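Local coordinates for BRO1 protein (Saccharomyces cerevisiae, PDB 1ZB1) that takes part in sorting cargo proteins into the intralumenal vesicles of multivesicular bodies and recruits the Doa4 deubiquitinase to endosomes, at residues S38-R41 / T42-E46; I129-I132 / F133-I136; N147-A150 / N151-A155; K363-S366 / L367-I371. One frame throughout, in Å; residues are numbered along the deposited sequence.

In the fold
The four contacts are local side-chain arrangements within the mainly helical Bro1 domain, and they fall into two neighbourhoods. Contacts 2 and 3 lie near the middle of the chain, on helices 118-139 and 146-165. These follow each other in sequence, run antiparallel and pack directly: the contact centres are about 9 Å apart, and Phe133 CD1 comes 3.4 Å from Asn151 OD1. Contacts 1 and 4 sit far from the chain centre, with centres about 11 Å apart, where Asp45 OD2 approaches Ser366 CB to 3.6 Å and Phe43 CD2 approaches Gly370 O to 3.7 Å. The centres of contacts 1 and 2 are about 38 Å apart.

Contact 1 of 4, residues S38-R41 / T42-E46; sequences SQWR and TFYDE
Thr42 N to Gln39 O, Phe43 N to Trp40 O and Tyr44 N to Arg41 O are three successive hydrogen bonds, each spanning three residues, and together they define overlapping beta turns in the loop joining helix 23-34 to helix 46-58. The middle bond is the shortest, with Phe43 N 2.9 Å from Trp40 O. Tyr44 N lies 3.1 Å from Arg41 O and makes the straightest of the three, at 159° at the hydrogen. In all three the donor stands above the carbonyl plane, well off the lone-pair directions, consistent with the tight winding of the chain. The same winding brings carbonyl oxygens to the rim of the Phe43 ring: Gln39 O lies in the ring plane at its edge, 3.5 Å from CD1, and Trp40 O also borders that edge. This ring stacks with Tyr35. Beyond the turns, Asp45 takes the N-cap position of helix 46-58, its OD1 accepting from Ala48 N.

The packing centres on Trp40 and Tyr44, whose side chains run side by side in the same direction and also touch helix 23-34. Tyr44 CG is swung opposite its backbone N (chi1 -170°), which lays the root of the side chain alongside the indole. The rings are inclined at 56°, so their meeting is oblique. Arg41 passes one face of the indole, CG toward the rim; farther out Trp40 CZ2 faces the centre of the guanidinium, which is tilted against the indole. Between the Trp40 and Tyr44 side chains the nearest approach is at Trp40 CZ3, 3.8 Å from Tyr44 CG, which lies at the indole edge.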
loop_
_atom_site.group_PDB
_atom_site.type_symbol
_atom_site.label_atom_id
_atom_site.label_comp_id
_atom_site.label_asym_id
_atom_site.label_seq_id
_atom_site.Cartn_x
_atom_site.Cartn_y
_atom_site.Cartn_z
ATOM N N SER A 38 -45.534 -19.557 6.658
ATOM C CA SER A 38 -46.373 -19.892 5.517
ATOM C C SER A 38 -46.245 -18.864 4.392
ATOM O O SER A 38 -46.833 -19.029 3.324
ATOM C CB SER A 38 -47.834 -19.989 5.966
ATOM O OG SER A 38 -48.686 -20.304 4.880
ATOM N N GLN A 39 -45.470 -17.810 4.631
ATOM C CA GLN A 39 -45.285 -16.761 3.634
ATOM C C GLN A 39 -43.840 -16.489 3.211
ATOM O O GLN A 39 -43.594 -16.129 2.062
ATOM C CB GLN A 39 -45.893 -15.445 4.135
ATOM C CG GLN A 39 -47.298 -15.141 3.621
ATOM C CD GLN A 39 -48.337 -16.098 4.156
ATOM O OE1 GLN A 39 -48.484 -16.256 5.368
ATOM N NE2 GLN A 39 -49.070 -16.742 3.255
ATOM N N TRP A 40 -42.891 -16.674 4.126
ATOM C CA TRP A 40 -41.484 -16.381 3.850
ATOM C C TRP A 40 -40.827 -16.956 2.593
ATOM O O TRP A 40 -40.016 -16.275 1.965
ATOM C CB TRP A 40 -40.613 -16.738 5.065
ATOM C CG TRP A 40 -40.278 -18.188 5.181
ATOM C CD1 TRP A 40 -41.008 -19.157 5.809
ATOM C CD2 TRP A 40 -39.127 -18.844 4.635
ATOM N NE1 TRP A 40 -40.382 -20.375 5.689
ATOM C CE2 TRP A 40 -39.226 -20.212 4.972
ATOM C CE3 TRP A 40 -38.021 -18.407 3.891
ATOM C CZ2 TRP A 40 -38.260 -21.148 4.591
ATOM C CZ3 TRP A 40 -37.061 -19.338 3.514
ATOM C CH2 TRP A 40 -37.188 -20.694 3.865
ATOM N N ARG A 41 -41.152 -18.190 2.219
ATOM C CA ARG A 41 -40.531 -18.785 1.037
ATOM C C ARG A 41 -40.700 -17.954 -0.234
ATOM O O ARG A 41 -39.849 -17.978 -1.120
ATOM C CB ARG A 41 -41.065 -20.202 0.802
ATOM C CG ARG A 41 -40.600 -21.209 1.845
ATOM C CD ARG A 41 -40.713 -22.639 1.331
ATOM N NE ARG A 41 -40.157 -23.616 2.268
ATOM C CZ ARG A 41 -40.718 -23.949 3.429
ATOM N NH1 ARG A 41 -41.860 -23.389 3.806
ATOM N NH2 ARG A 41 -40.134 -24.843 4.214
ATOM N N THR A 42 -41.795 -17.210 -0.313
ATOM C CA THR A 42 -42.064 -16.380 -1.479
ATOM C C THR A 42 -41.019 -15.274 -1.640
ATOM O O THR A 42 -40.743 -14.829 -2.754
ATOM C CB THR A 42 -43.465 -15.728 -1.378
ATOM O OG1 THR A 42 -44.468 -16.751 -1.331
ATOM C CG2 THR A 42 -43.724 -14.823 -2.578
ATOM N N PHE A 43 -40.439 -14.843 -0.524
ATOM C CA PHE A 43 -39.447 -13.773 -0.535
ATOM C C PHE A 43 -38.006 -14.280 -0.583
ATOM O O PHE A 43 -37.067 -13.485 -0.536
ATOM C CB PHE A 43 -39.616 -12.889 0.710
ATOM C CG PHE A 43 -40.994 -12.296 0.863
ATOM C CD1 PHE A 43 -42.068 -13.084 1.272
ATOM C CD2 PHE A 43 -41.216 -10.948 0.602
ATOM C CE1 PHE A 43 -43.343 -12.535 1.419
ATOM C CE2 PHE A 43 -42.486 -10.390 0.746
ATOM C CZ PHE A 43 -43.552 -11.186 1.155
ATOM N N TYR A 44 -37.840 -15.595 -0.694
ATOM C CA TYR A 44 -36.515 -16.209 -0.712
ATOM C C TYR A 44 -36.071 -16.688 -2.095
ATOM O O TYR A 44 -36.828 -17.349 -2.803
ATOM C CB TYR A 44 -36.512 -17.388 0.263
ATOM C CG TYR A 44 -35.158 -18.001 0.539
ATOM C CD1 TYR A 44 -34.141 -17.253 1.124
ATOM C CD2 TYR A 44 -34.906 -19.340 0.249
ATOM C CE1 TYR A 44 -32.903 -17.824 1.420
ATOM C CE2 TYR A 44 -33.670 -19.923 0.544
ATOM C CZ TYR A 44 -32.674 -19.156 1.129
ATOM O OH TYR A 44 -31.448 -19.714 1.424
ATOM N N ASP A 45 -34.846 -16.338 -2.476
ATOM C CA ASP A 45 -34.277 -16.770 -3.755
ATOM C C ASP A 45 -33.213 -17.790 -3.368
ATOM O O ASP A 45 -32.077 -17.422 -3.064
ATOM C CB ASP A 45 -33.615 -15.598 -4.482
ATOM C CG ASP A 45 -33.120 -15.969 -5.874
ATOM O OD1 ASP A 45 -32.807 -17.156 -6.118
ATOM O OD2 ASP A 45 -33.028 -15.058 -6.723
ATOM N N GLU A 46 -33.593 -19.065 -3.361
ATOM C CA GLU A 46 -32.689 -20.143 -2.978
ATOM C C GLU A 46 -31.402 -20.197 -3.794
ATOM O O GLU A 46 -30.314 -20.328 -3.237
ATOM C CB GLU A 46 -33.416 -21.489 -3.072
ATOM C CG GLU A 46 -32.516 -22.716 -2.947
ATOM C CD GLU A 46 -31.845 -22.838 -1.586
ATOM O OE1 GLU A 46 -31.030 -21.951 -1.231
ATOM O OE2 GLU A 46 -32.131 -23.829 -0.873
#

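Contact 2 of 4, residues I129-I132 / F133-I136; sequences IAVI and FTQI
Phe133 begins a turn of helix 118-139 by binding back to Ile129 in the regular alpha-helical pattern, its N 3.0 Å from Ile129 O. The two side chains leave the helix side by side, and Ile129 CG2 lies 3.6 Å from Phe133 CE2. Both also touch helix 349-371, at Trp349 and Ile352, within the buried interior of the Bro1 domain.

The backbone bond from Thr134 N to Ala130 O is weak. The side-chain hydroxyl makes a separate bond: with chi1 at 71°, OG1 sits between the backbone N and carbonyl carbon and reaches back one turn to Val131 O, at 2.6 Å. The hydroxyl donates in the carbonyl plane, on a lone pair, so a buried polar group is satisfied by the helix itself.

Gln135 adds its own N to the same acceptor, 3.0 Å from Val131 O and likewise in the carbonyl plane; this oxygen is therefore gripped by two donors. The extended Gln135 side chain crosses obliquely over the preceding turn, its amide resting against two aliphatic branches: NE2 is 4.1 Å from Val131 CG1, and OE1 is 3.8 Å from Ile132 CG1. Ile132 itself packs on Leu68 and Ser69 of helix 65-86.

Ile136 closes the turn through its N, bonded to Ile132 O, while its CG1 rests 3.3 Å from that same oxygen.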
loop_
_atom_site.group_PDB
_atom_site.type_symbol
_atom_site.label_atom_id
_atom_site.label_comp_id
_atom_site.label_asym_id
_atom_site.label_seq_id
_atom_site.Cartn_x
_atom_site.Cartn_y
_atom_site.Cartn_z
ATOM N N ILE A 129 -9.077 -6.476 0.348
ATOM C CA ILE A 129 -8.924 -6.168 -1.075
ATOM C C ILE A 129 -7.617 -5.380 -1.263
ATOM O O ILE A 129 -6.821 -5.658 -2.172
ATOM C CB ILE A 129 -10.124 -5.329 -1.581
ATOM C CG1 ILE A 129 -11.354 -6.233 -1.738
ATOM C CG2 ILE A 129 -9.783 -4.649 -2.903
ATOM C CD1 ILE A 129 -12.636 -5.487 -2.089
ATOM N N ALA A 130 -7.395 -4.401 -0.391
ATOM C CA ALA A 130 -6.175 -3.588 -0.451
ATOM C C ALA A 130 -4.947 -4.475 -0.250
ATOM O O ALA A 130 -3.950 -4.365 -0.979
ATOM C CB ALA A 130 -6.221 -2.492 0.628
ATOM N N VAL A 131 -5.009 -5.353 0.746
ATOM C CA VAL A 131 -3.886 -6.253 1.009
ATOM C C VAL A 131 -3.645 -7.168 -0.196
ATOM O O VAL A 131 -2.502 -7.393 -0.599
ATOM C CB VAL A 131 -4.143 -7.137 2.259
ATOM C CG1 VAL A 131 -3.070 -8.218 2.369
ATOM C CG2 VAL A 131 -4.124 -6.268 3.526
ATOM N N ILE A 132 -4.722 -7.693 -0.767
ATOM C CA ILE A 132 -4.590 -8.586 -1.911
ATOM C C ILE A 132 -3.917 -7.879 -3.095
ATOM O O ILE A 132 -3.158 -8.496 -3.840
ATOM C CB ILE A 132 -5.963 -9.173 -2.311
ATOM C CG1 ILE A 132 -6.475 -10.074 -1.177
ATOM C CG2 ILE A 132 -5.833 -9.996 -3.598
ATOM C CD1 ILE A 132 -7.902 -10.556 -1.349
ATOM N N PHE A 133 -4.176 -6.586 -3.270
ATOM C CA PHE A 133 -3.518 -5.868 -4.354
ATOM C C PHE A 133 -1.999 -5.875 -4.111
ATOM O O PHE A 133 -1.227 -5.985 -5.059
ATOM C CB PHE A 133 -4.020 -4.419 -4.463
ATOM C CG PHE A 133 -5.290 -4.263 -5.267
ATOM C CD1 PHE A 133 -5.380 -4.763 -6.575
ATOM C CD2 PHE A 133 -6.384 -3.583 -4.735
ATOM C CE1 PHE A 133 -6.534 -4.585 -7.333
ATOM C CE2 PHE A 133 -7.554 -3.396 -5.489
ATOM C CZ PHE A 133 -7.628 -3.897 -6.791
ATOM N N THR A 134 -1.563 -5.765 -2.855
ATOM C CA THR A 134 -0.123 -5.792 -2.589
ATOM C C THR A 134 0.438 -7.198 -2.810
ATOM O O THR A 134 1.612 -7.357 -3.162
ATOM C CB THR A 134 0.240 -5.309 -1.147
ATOM O OG1 THR A 134 -0.166 -6.286 -0.177
ATOM C CG2 THR A 134 -0.445 -3.974 -0.846
ATOM N N GLN A 135 -0.392 -8.221 -2.623
ATOM C CA GLN A 135 0.069 -9.593 -2.839
ATOM C C GLN A 135 0.217 -9.870 -4.336
ATOM O O GLN A 135 1.117 -10.603 -4.756
ATOM C CB GLN A 135 -0.900 -10.592 -2.201
ATOM C CG GLN A 135 -1.024 -10.419 -0.684
ATOM C CD GLN A 135 -1.992 -11.400 -0.048
ATOM O OE1 GLN A 135 -3.046 -11.698 -0.603
ATOM N NE2 GLN A 135 -1.643 -11.889 1.140
ATOM N N ILE A 136 -0.657 -9.272 -5.142
ATOM C CA ILE A 136 -0.582 -9.453 -6.586
ATOM C C ILE A 136 0.705 -8.772 -7.064
ATOM O O ILE A 136 1.429 -9.317 -7.895
ATOM C CB ILE A 136 -1.826 -8.836 -7.300
ATOM C CG1 ILE A 136 -3.091 -9.612 -6.904
ATOM C CG2 ILE A 136 -1.644 -8.890 -8.825
ATOM C CD1 ILE A 136 -4.401 -9.002 -7.428
#

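Contact 3 of 4, residues N147-A150 / N151-A155; sequences NSIA and NLTKA
Asn151 reaches back one turn to Asn147 and binds the same carbonyl twice, once through its backbone and once through its side chain. Its N lies 3.0 Å from Asn147 O, and its amide ND2 lies 3.1 Å from it, approaching from above the carbonyl plane. A second double grip follows two residues on: Thr153 OG1 and Thr153 N both donate to Ile149 O, each at 2.9 Å, from opposite faces of the carbonyl plane. The hydroxyl can do this because OG1 stands beside its own backbone N (chi1 -68°), directed at the carbonyl four residues earlier. Leu152 N to Ser148 O and Lys154 N to Ala150 O add the other backbone bonds between 147-150 and 151-155.

One water joins the two asparagine side chains. It donates to Asn147 OD1 at 2.7 Å and accepts from Asn151 ND2 at 3.0 Å, so that ND2 serves both the carbonyl and the water. The amide planes are turned 54° against each other, and the two ND2 groups, both donors, come within 3.2 Å without bonding. The water bridge and the shared carbonyl would be expected to limit rotation of the Asn151 amide.

In the packing, Leu152 CG lies 3.3 Å from Ser148 O. The hydroxyl of Ser148 is bonded to Ala137 O. Ser148, Ile149 and Leu152 all touch Leu193 of helix 176-198, while Asn151 also packs on Ile136.

A threonine hydroxyl doubling the backbone bond to the carbonyl four residues back is a familiar feature of alpha-helices; the Asn151 amide adds a further case here, in the second arm of an antiparallel helical hairpin of the Bro1 domain.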
loop_
_atom_site.group_PDB
_atom_site.type_symbol
_atom_site.label_atom_id
_atom_site.label_comp_id
_atom_site.label_asym_id
_atom_site.label_seq_id
_atom_site.Cartn_x
_atom_site.Cartn_y
_atom_site.Cartn_z
ATOM N N ASN A 147 3.357 -4.014 -13.842
ATOM C CA ASN A 147 2.202 -4.593 -13.158
ATOM C C ASN A 147 2.231 -4.348 -11.648
ATOM O O ASN A 147 1.214 -3.998 -11.046
ATOM C CB ASN A 147 2.137 -6.099 -13.414
ATOM C CG ASN A 147 0.972 -6.757 -12.701
ATOM O OD1 ASN A 147 -0.150 -6.777 -13.210
ATOM N ND2 ASN A 147 1.225 -7.277 -11.503
ATOM N N SER A 148 3.393 -4.549 -11.042
ATOM C CA SER A 148 3.544 -4.351 -9.605
ATOM C C SER A 148 3.255 -2.913 -9.199
ATOM O O SER A 148 2.666 -2.668 -8.149
ATOM C CB SER A 148 4.956 -4.736 -9.168
ATOM O OG SER A 148 5.174 -6.117 -9.380
ATOM N N ILE A 149 3.678 -1.962 -10.028
ATOM C CA ILE A 149 3.444 -0.551 -9.738
ATOM C C ILE A 149 1.941 -0.266 -9.774
ATOM O O ILE A 149 1.391 0.385 -8.874
ATOM C CB ILE A 149 4.177 0.364 -10.767
ATOM C CG1 ILE A 149 5.687 0.308 -10.519
ATOM C CG2 ILE A 149 3.676 1.806 -10.653
ATOM C CD1 ILE A 149 6.509 1.138 -11.492
ATOM N N ALA A 150 1.283 -0.766 -10.815
ATOM C CA ALA A 150 -0.155 -0.572 -10.986
ATOM C C ALA A 150 -0.965 -1.148 -9.821
ATOM O O ALA A 150 -1.950 -0.553 -9.390
ATOM C CB ALA A 150 -0.608 -1.202 -12.300
ATOM N N ASN A 151 -0.555 -2.309 -9.319
ATOM C CA ASN A 151 -1.265 -2.937 -8.212
ATOM C C ASN A 151 -0.996 -2.255 -6.866
ATOM O O ASN A 151 -1.889 -2.166 -6.024
ATOM C CB ASN A 151 -0.939 -4.436 -8.164
ATOM C CG ASN A 151 -1.805 -5.244 -9.129
ATOM O OD1 ASN A 151 -2.994 -5.455 -8.881
ATOM N ND2 ASN A 151 -1.217 -5.678 -10.244
ATOM N N LEU A 152 0.222 -1.768 -6.657
ATOM C CA LEU A 152 0.528 -1.058 -5.413
ATOM C C LEU A 152 -0.228 0.273 -5.418
ATOM O O LEU A 152 -0.631 0.783 -4.371
ATOM C CB LEU A 152 2.033 -0.809 -5.289
ATOM C CG LEU A 152 2.878 -2.027 -4.890
ATOM C CD1 LEU A 152 4.354 -1.710 -5.054
ATOM C CD2 LEU A 152 2.577 -2.412 -3.439
ATOM N N THR A 153 -0.422 0.833 -6.609
ATOM C CA THR A 153 -1.143 2.089 -6.745
ATOM C C THR A 153 -2.599 1.876 -6.331
ATOM O O THR A 153 -3.181 2.712 -5.630
ATOM C CB THR A 153 -1.068 2.617 -8.207
ATOM O OG1 THR A 153 0.285 2.995 -8.500
ATOM C CG2 THR A 153 -1.979 3.829 -8.401
ATOM N N LYS A 154 -3.187 0.755 -6.746
ATOM C CA LYS A 154 -4.569 0.472 -6.367
ATOM C C LYS A 154 -4.671 0.204 -4.862
ATOM O O LYS A 154 -5.640 0.620 -4.214
ATOM C CB LYS A 154 -5.118 -0.718 -7.170
ATOM C CG LYS A 154 -5.404 -0.381 -8.628
ATOM C CD LYS A 154 -5.904 -1.584 -9.402
ATOM C CE LYS A 154 -6.249 -1.214 -10.833
ATOM N NZ LYS A 154 -6.669 -2.412 -11.623
ATOM N N ALA A 155 -3.681 -0.482 -4.296
ATOM C CA ALA A 155 -3.703 -0.751 -2.855
ATOM C C ALA A 155 -3.755 0.592 -2.132
ATOM O O ALA A 155 -4.543 0.779 -1.206
ATOM C CB ALA A 155 -2.457 -1.535 -2.432
HETATM O O HOH W 1 -2.629 -7.446 -12.254
#

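Contact 4 of 4, residues K363-S366 / L367-I371; sequences KYDS and LYRGI
Helix 349-371 carries an i to i+4 salt bridge between Asp365 and Arg369 along one side. The extended Arg369 chain brings NE to 2.7 Å from Asp365 OD1, which lies at the guanidinium edge and is met on its syn side. The carboxylate and guanidinium planes are 62° apart. OD1 takes the direct bond from NE, while OD2 accepts from a water 2.6 Å away, which in turn accepts weakly from Arg369 NH2.

Along the backbone, Tyr368 N bonds almost straight to Tyr364 O, at 2.9 Å. One residue earlier, Lys363 O and Leu367 N are 5.6 Å apart and a second water bridges them, donating to Lys363 O and accepting from Leu367 N at 2.9 Å. The widening coincides with the unusual psi of Tyr364 (10°).

Tyr364 CB sits over one face of the Tyr368 ring in a CH-pi contact, 3.9 Å from CE1, and Tyr364 CD2 meets Leu367 CD1. Helix 65-86 receives both tyrosines at Phe78, edge-to-face with Tyr364 and bonded through its O to Tyr368 OH, while Leu367 packs on Leu27 of helix 23-34 and Thr49 of helix 46-58.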
loop_
_atom_site.group_PDB
_atom_site.type_symbol
_atom_site.label_atom_id
_atom_site.label_comp_id
_atom_site.label_asym_id
_atom_site.label_seq_id
_atom_site.Cartn_x
_atom_site.Cartn_y
_atom_site.Cartn_z
ATOM N N LYS A 363 -27.754 -9.868 -10.906
ATOM C CA LYS A 363 -27.826 -11.192 -10.312
ATOM C C LYS A 363 -28.601 -11.241 -8.994
ATOM O O LYS A 363 -29.351 -12.185 -8.746
ATOM C CB LYS A 363 -26.406 -11.730 -10.099
ATOM C CG LYS A 363 -26.336 -13.128 -9.524
ATOM C CD LYS A 363 -24.900 -13.640 -9.505
ATOM C CE LYS A 363 -24.826 -15.025 -8.876
ATOM N NZ LYS A 363 -23.479 -15.667 -8.981
ATOM N N TYR A 364 -28.446 -10.218 -8.160
ATOM C CA TYR A 364 -29.106 -10.220 -6.856
ATOM C C TYR A 364 -30.354 -9.362 -6.656
ATOM O O TYR A 364 -30.832 -9.216 -5.532
ATOM C CB TYR A 364 -28.073 -9.879 -5.777
ATOM C CG TYR A 364 -26.976 -10.906 -5.697
ATOM C CD1 TYR A 364 -25.734 -10.689 -6.295
ATOM C CD2 TYR A 364 -27.201 -12.130 -5.076
ATOM C CE1 TYR A 364 -24.747 -11.675 -6.277
ATOM C CE2 TYR A 364 -26.227 -13.117 -5.054
ATOM C CZ TYR A 364 -25.007 -12.888 -5.653
ATOM O OH TYR A 364 -24.054 -13.879 -5.624
ATOM N N ASP A 365 -30.900 -8.819 -7.738
ATOM C CA ASP A 365 -32.089 -7.979 -7.635
ATOM C C ASP A 365 -33.273 -8.644 -6.908
ATOM O O ASP A 365 -33.921 -8.018 -6.072
ATOM C CB ASP A 365 -32.520 -7.517 -9.030
ATOM C CG ASP A 365 -33.638 -6.500 -8.983
ATOM O OD1 ASP A 365 -34.815 -6.896 -9.108
ATOM O OD2 ASP A 365 -33.337 -5.305 -8.798
ATOM N N SER A 366 -33.552 -9.905 -7.226
ATOM C CA SER A 366 -34.657 -10.620 -6.582
ATOM C C SER A 366 -34.395 -10.816 -5.089
ATOM O O SER A 366 -35.307 -10.705 -4.265
ATOM C CB SER A 366 -34.873 -11.983 -7.251
ATOM O OG SER A 366 -35.200 -11.838 -8.626
ATOM N N LEU A 367 -33.150 -11.121 -4.745
ATOM C CA LEU A 367 -32.783 -11.316 -3.351
ATOM C C LEU A 367 -33.029 -10.012 -2.596
ATOM O O LEU A 367 -33.670 -10.015 -1.541
ATOM C CB LEU A 367 -31.312 -11.750 -3.243
ATOM C CG LEU A 367 -30.762 -12.034 -1.840
ATOM C CD1 LEU A 367 -29.536 -12.921 -1.935
ATOM C CD2 LEU A 367 -30.430 -10.727 -1.136
ATOM N N TYR A 368 -32.538 -8.901 -3.147
ATOM C CA TYR A 368 -32.710 -7.583 -2.525
ATOM C C TYR A 368 -34.189 -7.236 -2.323
ATOM O O TYR A 368 -34.606 -6.857 -1.225
ATOM C CB TYR A 368 -32.069 -6.485 -3.390
ATOM C CG TYR A 368 -30.553 -6.532 -3.517
ATOM C CD1 TYR A 368 -29.932 -6.157 -4.710
ATOM C CD2 TYR A 368 -29.741 -6.907 -2.445
ATOM C CE1 TYR A 368 -28.542 -6.150 -4.841
ATOM C CE2 TYR A 368 -28.340 -6.904 -2.562
ATOM C CZ TYR A 368 -27.754 -6.521 -3.769
ATOM O OH TYR A 368 -26.382 -6.505 -3.912
ATOM N N ARG A 369 -34.976 -7.350 -3.392
ATOM C CA ARG A 369 -36.402 -7.028 -3.321
ATOM C C ARG A 369 -37.110 -7.771 -2.193
ATOM O O ARG A 369 -37.994 -7.221 -1.539
ATOM C CB ARG A 369 -37.081 -7.333 -4.662
ATOM C CG ARG A 369 -36.723 -6.342 -5.761
ATOM C CD ARG A 369 -37.279 -6.770 -7.112
ATOM N NE ARG A 369 -37.024 -5.771 -8.146
ATOM C CZ ARG A 369 -37.645 -4.597 -8.225
ATOM N NH1 ARG A 369 -38.571 -4.266 -7.330
ATOM N NH2 ARG A 369 -37.336 -3.748 -9.198
ATOM N N GLY A 370 -36.711 -9.015 -1.962
ATOM C CA GLY A 370 -37.324 -9.799 -0.905
ATOM C C GLY A 370 -37.087 -9.252 0.493
ATOM O O GLY A 370 -37.866 -9.529 1.406
ATOM N N ILE A 371 -36.016 -8.480 0.669
ATOM C CA ILE A 371 -35.699 -7.905 1.975
ATOM C C ILE A 371 -36.424 -6.582 2.208
ATOM O O ILE A 371 -37.440 -6.533 2.903
ATOM C CB ILE A 371 -34.180 -7.645 2.131
ATOM C CG1 ILE A 371 -33.401 -8.940 1.916
ATOM C CG2 ILE A 371 -33.890 -7.082 3.517
ATOM C CD1 ILE A 371 -31.896 -8.762 1.972
HETATM O O HOH W 2 -31.498 -12.564 -6.703
HETATM O O HOH W 3 -34.689 -3.252 -9.658
#